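Local coordinates for radical SAM domain protein (PDB 6Y1X) that probably builds the carbide-containing iron-sulfur precursor of the nitrogenase iron-molybdenum cofactor, using S-adenosyl-L-methionine and [4Fe-4S] clusters, at residues Glu36-Ser41 with Phe48-Leu53; Val73-Pro78 with Ile213-Thr218. All coordinates share one frame; numbering follows the deposited sequence.

Interaction 1: Glu36-Ser41 with Phe48-Leu53; sequences EHPCFS and FGRMHL. With SF4 (iron/sulfur cluster), chain C.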
ATOM      1  N   GLU A  36      13.548   5.434  11.194  1.00 48.11           N
ATOM      2  CA  GLU A  36      14.460   4.999  10.144  1.00 48.13           C
ATOM      3  C   GLU A  36      13.739   4.483   8.904  1.00 48.77           C
ATOM      4  O   GLU A  36      14.378   3.871   8.040  1.00 46.21           O
ATOM      5  CB  GLU A  36      15.417   3.933  10.679  1.00 49.25           C
ATOM      6  CG  GLU A  36      16.354   4.448  11.760  1.00 56.06           C
ATOM      7  CD  GLU A  36      17.388   3.424  12.182  1.00 59.08           C
ATOM      8  OE1 GLU A  36      17.262   2.245  11.790  1.00 59.80           O
ATOM      9  OE2 GLU A  36      18.327   3.802  12.913  1.00 61.28           O
ATOM     10  N   HIS A  37      12.434   4.723   8.784  1.00 46.01           N
ATOM     11  CA  HIS A  37      11.690   4.289   7.611  1.00 46.34           C
ATOM     12  C   HIS A  37      11.487   5.495   6.710  1.00 47.05           C
ATOM     13  O   HIS A  37      10.807   6.451   7.116  1.00 43.50           O
ATOM     14  CB  HIS A  37      10.347   3.692   8.019  1.00 39.71           C
ATOM     15  CG  HIS A  37       9.656   2.934   6.928  1.00 41.00           C
ATOM     16  ND1 HIS A  37       9.584   3.389   5.628  1.00 42.95           N
ATOM     17  CD2 HIS A  37       9.002   1.748   6.946  1.00 41.96           C
ATOM     18  CE1 HIS A  37       8.916   2.518   4.894  1.00 41.84           C
ATOM     19  NE2 HIS A  37       8.552   1.512   5.670  1.00 39.84           N
ATOM     20  N   PRO A  38      12.048   5.501   5.497  1.00 46.76           N
ATOM     21  CA  PRO A  38      11.948   6.700   4.646  1.00 45.12           C
ATOM     22  C   PRO A  38      10.525   7.099   4.302  1.00 44.83           C
ATOM     23  O   PRO A  38      10.273   8.285   4.052  1.00 46.20           O
ATOM     24  CB  PRO A  38      12.740   6.315   3.386  1.00 49.30           C
ATOM     25  CG  PRO A  38      13.450   5.037   3.704  1.00 51.04           C
ATOM     26  CD  PRO A  38      12.727   4.379   4.827  1.00 48.59           C
ATOM     27  N   CYS A  39       9.584   6.157   4.293  1.00 42.68           N
ATOM     28  CA  CYS A  39       8.209   6.458   3.922  1.00 44.63           C
ATOM     29  C   CYS A  39       7.349   6.877   5.105  1.00 44.41           C
ATOM     30  O   CYS A  39       6.220   7.335   4.898  1.00 48.64           O
ATOM     31  CB  CYS A  39       7.575   5.247   3.228  1.00 46.51           C
ATOM     32  SG  CYS A  39       8.605   4.531   1.925  1.00 50.58           S
ATOM     33  N   PHE A  40       7.857   6.758   6.331  1.00 43.25           N
ATOM     34  CA  PHE A  40       7.106   7.139   7.517  1.00 44.56           C
ATOM     35  C   PHE A  40       7.721   8.315   8.261  1.00 50.06           C
ATOM     36  O   PHE A  40       7.129   8.784   9.240  1.00 51.05           O
ATOM     37  CB  PHE A  40       6.968   5.944   8.472  1.00 41.20           C
ATOM     38  CG  PHE A  40       6.072   4.851   7.950  1.00 42.22           C
ATOM     39  CD1 PHE A  40       6.483   4.034   6.907  1.00 42.91           C
ATOM     40  CD2 PHE A  40       4.818   4.645   8.499  1.00 41.43           C
ATOM     41  CE1 PHE A  40       5.663   3.030   6.425  1.00 38.42           C
ATOM     42  CE2 PHE A  40       3.992   3.642   8.022  1.00 40.14           C
ATOM     43  CZ  PHE A  40       4.416   2.833   6.985  1.00 38.93           C
ATOM     44  N   SER A  41       8.889   8.791   7.837  1.00 49.20           N
ATOM     45  CA  SER A  41       9.548   9.923   8.471  1.00 53.16           C
ATOM     46  C   SER A  41      10.141  10.807   7.385  1.00 60.09           C
ATOM     47  O   SER A  41      10.810  10.308   6.474  1.00 58.54           O
ATOM     48  CB  SER A  41      10.640   9.457   9.442  1.00 52.05           C
ATOM     49  OG  SER A  41      11.303  10.557  10.035  1.00 56.55           O
ATOM     50  N   PHE A  48      17.869   7.391   4.719  1.00 62.85           N
ATOM     51  CA  PHE A  48      17.852   5.939   4.658  1.00 62.77           C
ATOM     52  C   PHE A  48      17.142   5.479   3.389  1.00 60.07           C
ATOM     53  O   PHE A  48      16.327   6.201   2.808  1.00 57.78           O
ATOM     54  CB  PHE A  48      17.179   5.344   5.903  1.00 61.43           C
ATOM     55  CG  PHE A  48      17.753   5.851   7.195  1.00 64.03           C
ATOM     56  CD1 PHE A  48      19.074   5.594   7.529  1.00 66.43           C
ATOM     57  CD2 PHE A  48      16.977   6.592   8.070  1.00 65.38           C
ATOM     58  CE1 PHE A  48      19.611   6.064   8.717  1.00 67.21           C
ATOM     59  CE2 PHE A  48      17.503   7.063   9.256  1.00 67.74           C
ATOM     60  CZ  PHE A  48      18.823   6.801   9.582  1.00 67.60           C
ATOM     61  N   GLY A  49      17.454   4.250   2.976  1.00 57.78           N
ATOM     62  CA  GLY A  49      16.911   3.667   1.773  1.00 54.30           C
ATOM     63  C   GLY A  49      15.994   2.484   2.057  1.00 49.87           C
ATOM     64  O   GLY A  49      15.968   1.906   3.145  1.00 47.76           O
ATOM     65  N   ARG A  50      15.240   2.124   1.026  1.00 47.05           N
ATOM     66  CA  ARG A  50      14.372   0.962   1.046  1.00 43.64           C
ATOM     67  C   ARG A  50      14.562   0.185  -0.247  1.00 44.38           C
ATOM     68  O   ARG A  50      15.021   0.723  -1.259  1.00 47.16           O
ATOM     69  CB  ARG A  50      12.898   1.358   1.186  1.00 46.88           C
ATOM     70  CG  ARG A  50      12.599   2.772   0.705  1.00 58.86           C
ATOM     71  CD  ARG A  50      11.334   2.836  -0.140  1.00 63.71           C
ATOM     72  NE  ARG A  50      11.447   2.063  -1.376  1.00 67.72           N
ATOM     73  CZ  ARG A  50      10.729   2.296  -2.472  1.00 67.21           C
ATOM     74  NH1 ARG A  50       9.850   3.290  -2.496  1.00 65.97           N
ATOM     75  NH2 ARG A  50      10.897   1.541  -3.548  1.00 67.52           N
ATOM     76  N   MET A  51      14.205  -1.096  -0.211  1.00 42.35           N
ATOM     77  CA  MET A  51      14.215  -1.920  -1.411  1.00 50.70           C
ATOM     78  C   MET A  51      12.929  -2.727  -1.472  1.00 38.94           C
ATOM     79  O   MET A  51      12.409  -3.163  -0.442  1.00 36.71           O
ATOM     80  CB  MET A  51      15.450  -2.837  -1.459  1.00 50.11           C
ATOM     81  CG  MET A  51      15.643  -3.734  -0.252  1.00 45.07           C
ATOM     82  SD  MET A  51      17.127  -4.753  -0.421  1.00 56.04           S
ATOM     83  CE  MET A  51      16.744  -5.707  -1.885  1.00 49.71           C
ATOM     84  N   HIS A  52      12.425  -2.916  -2.686  1.00 40.30           N
ATOM     85  CA  HIS A  52      11.239  -3.719  -2.943  1.00 35.47           C
ATOM     86  C   HIS A  52      11.646  -5.064  -3.522  1.00 36.23           C
ATOM     87  O   HIS A  52      12.542  -5.142  -4.366  1.00 39.44           O
ATOM     88  CB  HIS A  52      10.298  -3.008  -3.915  1.00 36.12           C
ATOM     89  CG  HIS A  52       9.520  -1.891  -3.296  1.00 39.42           C
ATOM     90  ND1 HIS A  52       8.589  -1.155  -3.997  1.00 41.61           N
ATOM     91  CD2 HIS A  52       9.542  -1.375  -2.044  1.00 39.06           C
ATOM     92  CE1 HIS A  52       8.068  -0.237  -3.203  1.00 41.99           C
ATOM     93  NE2 HIS A  52       8.631  -0.349  -2.014  1.00 40.13           N
ATOM     94  N   LEU A  53      10.984  -6.121  -3.070  1.00 23.30           N
ATOM     95  CA  LEU A  53      11.223  -7.443  -3.632  1.00 20.80           C
ATOM     96  C   LEU A  53      10.009  -7.842  -4.451  1.00 23.77           C
ATOM     97  O   LEU A  53       8.944  -8.117  -3.877  1.00 24.29           O
ATOM     98  CB  LEU A  53      11.488  -8.464  -2.526  1.00 20.11           C
ATOM     99  CG  LEU A  53      12.728  -8.151  -1.688  1.00 24.57           C
ATOM    100  CD1 LEU A  53      12.853  -9.130  -0.532  1.00 26.23           C
ATOM    101  CD2 LEU A  53      13.990  -8.159  -2.541  1.00 30.16           C
TER
HETATM  102 FE1  SF4 C 301       5.331   1.411   0.623  1.00 47.68          FE
HETATM  103 FE2  SF4 C 301       7.684   2.468   1.493  1.00 75.44          FE
HETATM  104 FE3  SF4 C 301       7.657   0.244  -0.074  1.00 56.91          FE
HETATM  105 FE4  SF4 C 301       6.795   0.098   2.538  1.00 58.91          FE
HETATM  106  S1  SF4 C 301       8.930   0.560   1.816  1.00 36.39           S
HETATM  107  S2  SF4 C 301       5.782  -0.844   0.701  1.00 33.16           S
HETATM  108  S3  SF4 C 301       5.785   2.152   2.753  1.00 33.10           S
HETATM  109  S4  SF4 C 301       6.971   2.351  -0.691  1.00 32.55           S
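C39 and R50 meet beside a [4Fe-4S] cluster, with CD of R50 lying 3.8 Å from SG of C39. That thiolate, soft and well matched to iron, binds FE2 of the cluster at 2.3 Å. From 48-53, H52 brings its imidazole edge-on to S1 of the same cluster, and its NE2 binds FE3 at 2.2 Å. The guanidinium of R50 is laid over one face of the H52 ring, with NH2 above the ring centre, while NH1 reaches toward S4 of the cluster at 3.5 Å. The chain of R50 bends at chi2 (136°) and again at chi3 (-63°), which brings the guanidinium over H52 and beside the cluster; its positive charge probably helps to offset that of the sulfides.

In the second shell, ND1 of H37 accepts the backbone N-H of C39 (3.1 Å, 154° at the hydrogen), which probably helps to steady the turn that presents the cysteine. F40 places CD1 over a face of the H37 ring. P38, compact and rigid, brings CG within 3.2 Å of the F48 carbonyl O and also rests on the aliphatic part of R50. Further out, the F48 ring lies against E36, its CD2 being 3.6 Å from the E36 CA, while the E36 carboxylate turns to a salt bridge with R32.

Alternation along edge strand 49-52 sends R50 and H52 to the cluster and M51 back onto helix 87-100: an N-terminal loop and the first strand of the radical SAM barrel jointly forming a metal site with mixed Cys and His ligation.

Interaction 2: Val73-Pro78 with Ile213-Thr218; sequences VNESRP and IVKVNT. With SF4 (iron/sulfur cluster), chain C; SF4 (iron/sulfur cluster), chain D.
K215 reaches E75 from the opposite direction, bringing its NZ to 3.0 Å from OE2 of the glutamate. That same OE2 binds FE1 of one [4Fe-4S] cluster at 2.2 Å, and a carboxylate suits the place because its anionic oxygen can bind iron and at the same time lie near a cation. The lysine is deposited in two conformers, so the position of NZ is less certain; in the one described here it runs nearly extended until its last torsion (chi4 -72°), which swings the ammonium group to 3.7 Å from S3 of the cluster. This group donates to the hydroxyl of T162 and to OD1 of N217, the latter at 3.1 Å, so the charge is held among polar partners in the buried interior.

Strand 213-220 is the fifth of six parallel strands in the partial TIM barrel of radical SAM enzymes, and residues two apart on it, such as K215 and N217, turn toward the loop 73-78, whereas V216 packs on helix 229-239.

N217 crosses E75 at about a right angle. Its amide serves two sides: OD1 accepts from K215 and from N245, and ND2 is turned to the loop, 3.4 Å from the backbone O of N74. The side chain of N74 heads to the other cluster, its ND2 3.8 Å from S1 there, with OD1 fixed by Y65. T218 points away from the loop, its hydroxyl hydrogen-bonded with H244 and the L165 carbonyl.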
ATOM      1  N   VAL A  73       0.547   0.289  -9.313  1.00 16.18           N
ATOM      2  CA  VAL A  73       0.805   1.720  -9.332  1.00 20.06           C
ATOM      3  C   VAL A  73       0.439   2.404  -8.022  1.00 18.40           C
ATOM      4  O   VAL A  73       0.766   3.581  -7.836  1.00 21.83           O
ATOM      5  CB  VAL A  73       0.052   2.331 -10.536  1.00 22.06           C
ATOM      6  CG1 VAL A  73      -1.456   2.194 -10.357  1.00 16.44           C
ATOM      7  CG2 VAL A  73       0.486   3.772 -10.819  1.00 27.86           C
ATOM      8  N   ASN A  74      -0.195   1.695  -7.086  1.00 23.36           N
ATOM      9  CA  ASN A  74      -0.424   2.291  -5.772  1.00 21.79           C
ATOM     10  C   ASN A  74       0.885   2.527  -5.035  1.00 23.53           C
ATOM     11  O   ASN A  74       0.983   3.458  -4.230  1.00 23.07           O
ATOM     12  CB  ASN A  74      -1.340   1.410  -4.921  1.00 21.59           C
ATOM     13  CG  ASN A  74      -2.750   1.333  -5.464  1.00 24.97           C
ATOM     14  OD1 ASN A  74      -3.207   2.235  -6.167  1.00 21.95           O
ATOM     15  ND2 ASN A  74      -3.452   0.255  -5.135  1.00 27.95           N
ATOM     16  N   GLU A  75       1.901   1.705  -5.299  1.00 22.22           N
ATOM     17  CA  GLU A  75       3.140   1.766  -4.537  1.00 22.27           C
ATOM     18  C   GLU A  75       4.361   1.819  -5.449  1.00 30.88           C
ATOM     19  O   GLU A  75       5.478   1.565  -4.996  1.00 32.71           O
ATOM     20  CB  GLU A  75       3.244   0.591  -3.562  1.00 23.50           C
ATOM     21  CG  GLU A  75       3.925   0.964  -2.246  1.00 30.16           C
ATOM     22  CD  GLU A  75       3.049   1.852  -1.371  1.00 43.78           C
ATOM     23  OE1 GLU A  75       1.951   2.246  -1.814  1.00 52.32           O
ATOM     24  OE2 GLU A  75       3.458   2.173  -0.241  1.00 53.92           O
ATOM     25  N   SER A  76       4.171   2.157  -6.721  1.00 26.78           N
ATOM     26  CA  SER A  76       5.260   2.223  -7.683  1.00 26.41           C
ATOM     27  C   SER A  76       5.024   3.384  -8.633  1.00 23.17           C
ATOM     28  O   SER A  76       3.881   3.773  -8.888  1.00 24.66           O
ATOM     29  CB  SER A  76       5.371   0.918  -8.491  1.00 28.77           C
ATOM     30  OG  SER A  76       6.364   1.013  -9.498  1.00 30.07           O
ATOM     31  N   ARG A  77       6.116   3.929  -9.160  1.00 24.34           N
ATOM     32  CA  ARG A  77       6.008   4.862 -10.268  1.00 31.13           C
ATOM     33  C   ARG A  77       5.376   4.147 -11.462  1.00 27.65           C
ATOM     34  O   ARG A  77       5.500   2.924 -11.594  1.00 29.36           O
ATOM     35  CB  ARG A  77       7.382   5.433 -10.619  1.00 41.61           C
ATOM     36  CG  ARG A  77       8.412   4.397 -10.999  1.00 49.75           C
ATOM     37  CD  ARG A  77       9.827   4.931 -10.817  1.00 58.78           C
ATOM     38  NE  ARG A  77      10.823   4.039 -11.403  1.00 66.90           N
ATOM     39  CZ  ARG A  77      11.182   2.866 -10.885  1.00 68.24           C
ATOM     40  NH1 ARG A  77      10.627   2.428  -9.762  1.00 65.00           N
ATOM     41  NH2 ARG A  77      12.097   2.125 -11.495  1.00 71.28           N
ATOM     42  N   PRO A  78       4.706   4.876 -12.352  1.00 26.18           N
ATOM     43  CA  PRO A  78       3.906   4.204 -13.380  1.00 27.16           C
ATOM     44  C   PRO A  78       4.771   3.573 -14.456  1.00 27.44           C
ATOM     45  O   PRO A  78       5.901   3.987 -14.725  1.00 23.47           O
ATOM     46  CB  PRO A  78       3.050   5.334 -13.962  1.00 25.78           C
ATOM     47  CG  PRO A  78       3.850   6.561 -13.724  1.00 26.58           C
ATOM     48  CD  PRO A  78       4.587   6.342 -12.430  1.00 24.82           C
ATOM     49  N   ILE A 213       2.445  -0.071  12.522  1.00 23.74           N
ATOM     50  CA  ILE A 213       2.452   1.308  12.055  1.00 20.74           C
ATOM     51  C   ILE A 213       1.807   1.322  10.679  1.00 22.21           C
ATOM     52  O   ILE A 213       2.316   0.704   9.738  1.00 25.80           O
ATOM     53  CB  ILE A 213       3.878   1.872  11.997  1.00 25.69           C
ATOM     54  CG1 ILE A 213       4.601   1.618  13.324  1.00 25.58           C
ATOM     55  CG2 ILE A 213       3.844   3.357  11.656  1.00 26.28           C
ATOM     56  CD1 ILE A 213       3.877   2.179  14.527  1.00 24.20           C
ATOM     57  N   VAL A 214       0.684   2.022  10.560  1.00 18.95           N
ATOM     58  CA  VAL A 214      -0.152   1.960   9.370  1.00 17.65           C
ATOM     59  C   VAL A 214      -0.047   3.268   8.601  1.00 20.62           C
ATOM     60  O   VAL A 214      -0.246   4.351   9.166  1.00 19.93           O
ATOM     61  CB  VAL A 214      -1.612   1.647   9.727  1.00 15.42           C
ATOM     62  CG1 VAL A 214      -2.491   1.683   8.467  1.00 15.87           C
ATOM     63  CG2 VAL A 214      -1.697   0.297  10.412  1.00 17.67           C
ATOM     64  N   LYS A 215       0.263   3.158   7.315  1.00 19.41           N
ATOM     65  CA  LYS A 215       0.189   4.263   6.372  0.56 19.88           C
ATOM     66  C   LYS A 215      -0.954   3.999   5.403  1.00 17.44           C
ATOM     67  O   LYS A 215      -1.128   2.872   4.937  1.00 18.22           O
ATOM     68  CB  LYS A 215       1.518   4.417   5.628  0.56 19.73           C
ATOM     69  CG  LYS A 215       1.468   5.193   4.322  0.56 21.73           C
ATOM     70  CD  LYS A 215       2.890   5.546   3.885  0.56 25.47           C
ATOM     71  CE  LYS A 215       3.018   5.675   2.379  0.56 25.08           C
ATOM     72  NZ  LYS A 215       2.944   4.350   1.701  0.56 28.70           N
ATOM     73  N   VAL A 216      -1.736   5.029   5.104  1.00 16.49           N
ATOM     74  CA  VAL A 216      -2.831   4.890   4.153  1.00 16.70           C
ATOM     75  C   VAL A 216      -2.504   5.736   2.933  1.00 20.64           C
ATOM     76  O   VAL A 216      -2.231   6.936   3.055  1.00 19.85           O
ATOM     77  CB  VAL A 216      -4.177   5.282   4.773  1.00 14.31           C
ATOM     78  CG1 VAL A 216      -5.222   5.491   3.675  1.00 11.97           C
ATOM     79  CG2 VAL A 216      -4.616   4.195   5.737  1.00 13.74           C
ATOM     80  N   ASN A 217      -2.490   5.100   1.764  1.00 17.25           N
ATOM     81  CA  ASN A 217      -2.428   5.806   0.496  1.00 21.47           C
ATOM     82  C   ASN A 217      -3.837   6.095   0.003  1.00 20.91           C
ATOM     83  O   ASN A 217      -4.734   5.260   0.139  1.00 23.25           O
ATOM     84  CB  ASN A 217      -1.712   4.968  -0.565  1.00 23.14           C
ATOM     85  CG  ASN A 217      -0.246   4.760  -0.271  1.00 23.18           C
ATOM     86  OD1 ASN A 217       0.370   5.495   0.504  1.00 21.04           O
ATOM     87  ND2 ASN A 217       0.335   3.761  -0.921  1.00 29.01           N
ATOM     88  N   THR A 218      -4.019   7.262  -0.607  1.00 19.17           N
ATOM     89  CA  THR A 218      -5.254   7.564  -1.320  1.00 16.84           C
ATOM     90  C   THR A 218      -4.899   8.154  -2.672  1.00 22.11           C
ATOM     91  O   THR A 218      -4.142   9.127  -2.745  1.00 20.26           O
ATOM     92  CB  THR A 218      -6.146   8.547  -0.550  1.00 19.42           C
ATOM     93  OG1 THR A 218      -6.524   7.978   0.708  1.00 17.46           O
ATOM     94  CG2 THR A 218      -7.401   8.890  -1.357  1.00 17.65           C
TER
HETATM   95 FE1  SF4 C 301       5.331   1.411   0.623  1.00 47.68          FE
HETATM   96 FE2  SF4 C 301       7.684   2.468   1.493  1.00 75.44          FE
HETATM   97 FE3  SF4 C 301       7.657   0.244  -0.074  1.00 56.91          FE
HETATM   98 FE4  SF4 C 301       6.795   0.098   2.538  1.00 58.91          FE
HETATM   99  S1  SF4 C 301       8.930   0.560   1.816  1.00 36.39           S
HETATM  100  S2  SF4 C 301       5.782  -0.844   0.701  1.00 33.16           S
HETATM  101  S3  SF4 C 301       5.785   2.152   2.753  1.00 33.10           S
HETATM  102  S4  SF4 C 301       6.971   2.351  -0.691  1.00 32.55           S
HETATM  103 FE1  SF4 D 302      -3.380  -2.854 -10.140  1.00 30.46          FE
HETATM  104 FE2  SF4 D 302      -5.030  -2.171  -8.123  1.00 31.68          FE
HETATM  105 FE3  SF4 D 302      -2.373  -2.533  -7.640  1.00 29.31          FE
HETATM  106 FE4  SF4 D 302      -3.977  -4.667  -8.198  1.00 32.20          FE
HETATM  107  S1  SF4 D 302      -4.113  -3.308  -6.347  1.00 17.35           S
HETATM  108  S2  SF4 D 302      -1.896  -4.259  -9.085  1.00 16.68           S
HETATM  109  S3  SF4 D 302      -5.447  -3.772  -9.722  1.00 20.44           S
HETATM  110  S4  SF4 D 302      -3.305  -0.890  -8.946  1.00 17.64           S

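Interactions 1 and 2, their centres 13 Å apart, converge on one [4Fe-4S] cluster: 36-41 and 48-53 supply C39 and H52, 73-78 supplies E75, and C138 is a further ligand. They also touch directly. CE2 of F40 packs 3.5 Å from CB of K215, so the loop of interaction 1 rests on the strand of interaction 2, and CE1 of H52 lies 3.6 Å from the backbone O of E75, bringing the H52 and E75 segments into contact. Interaction 2 alone extends to the second cluster, bound by C59, C63, C66 and C72; the CX3CX2C spacing of the first three marks it as the radical SAM cluster. The loop 73-78 thus bridges both sites.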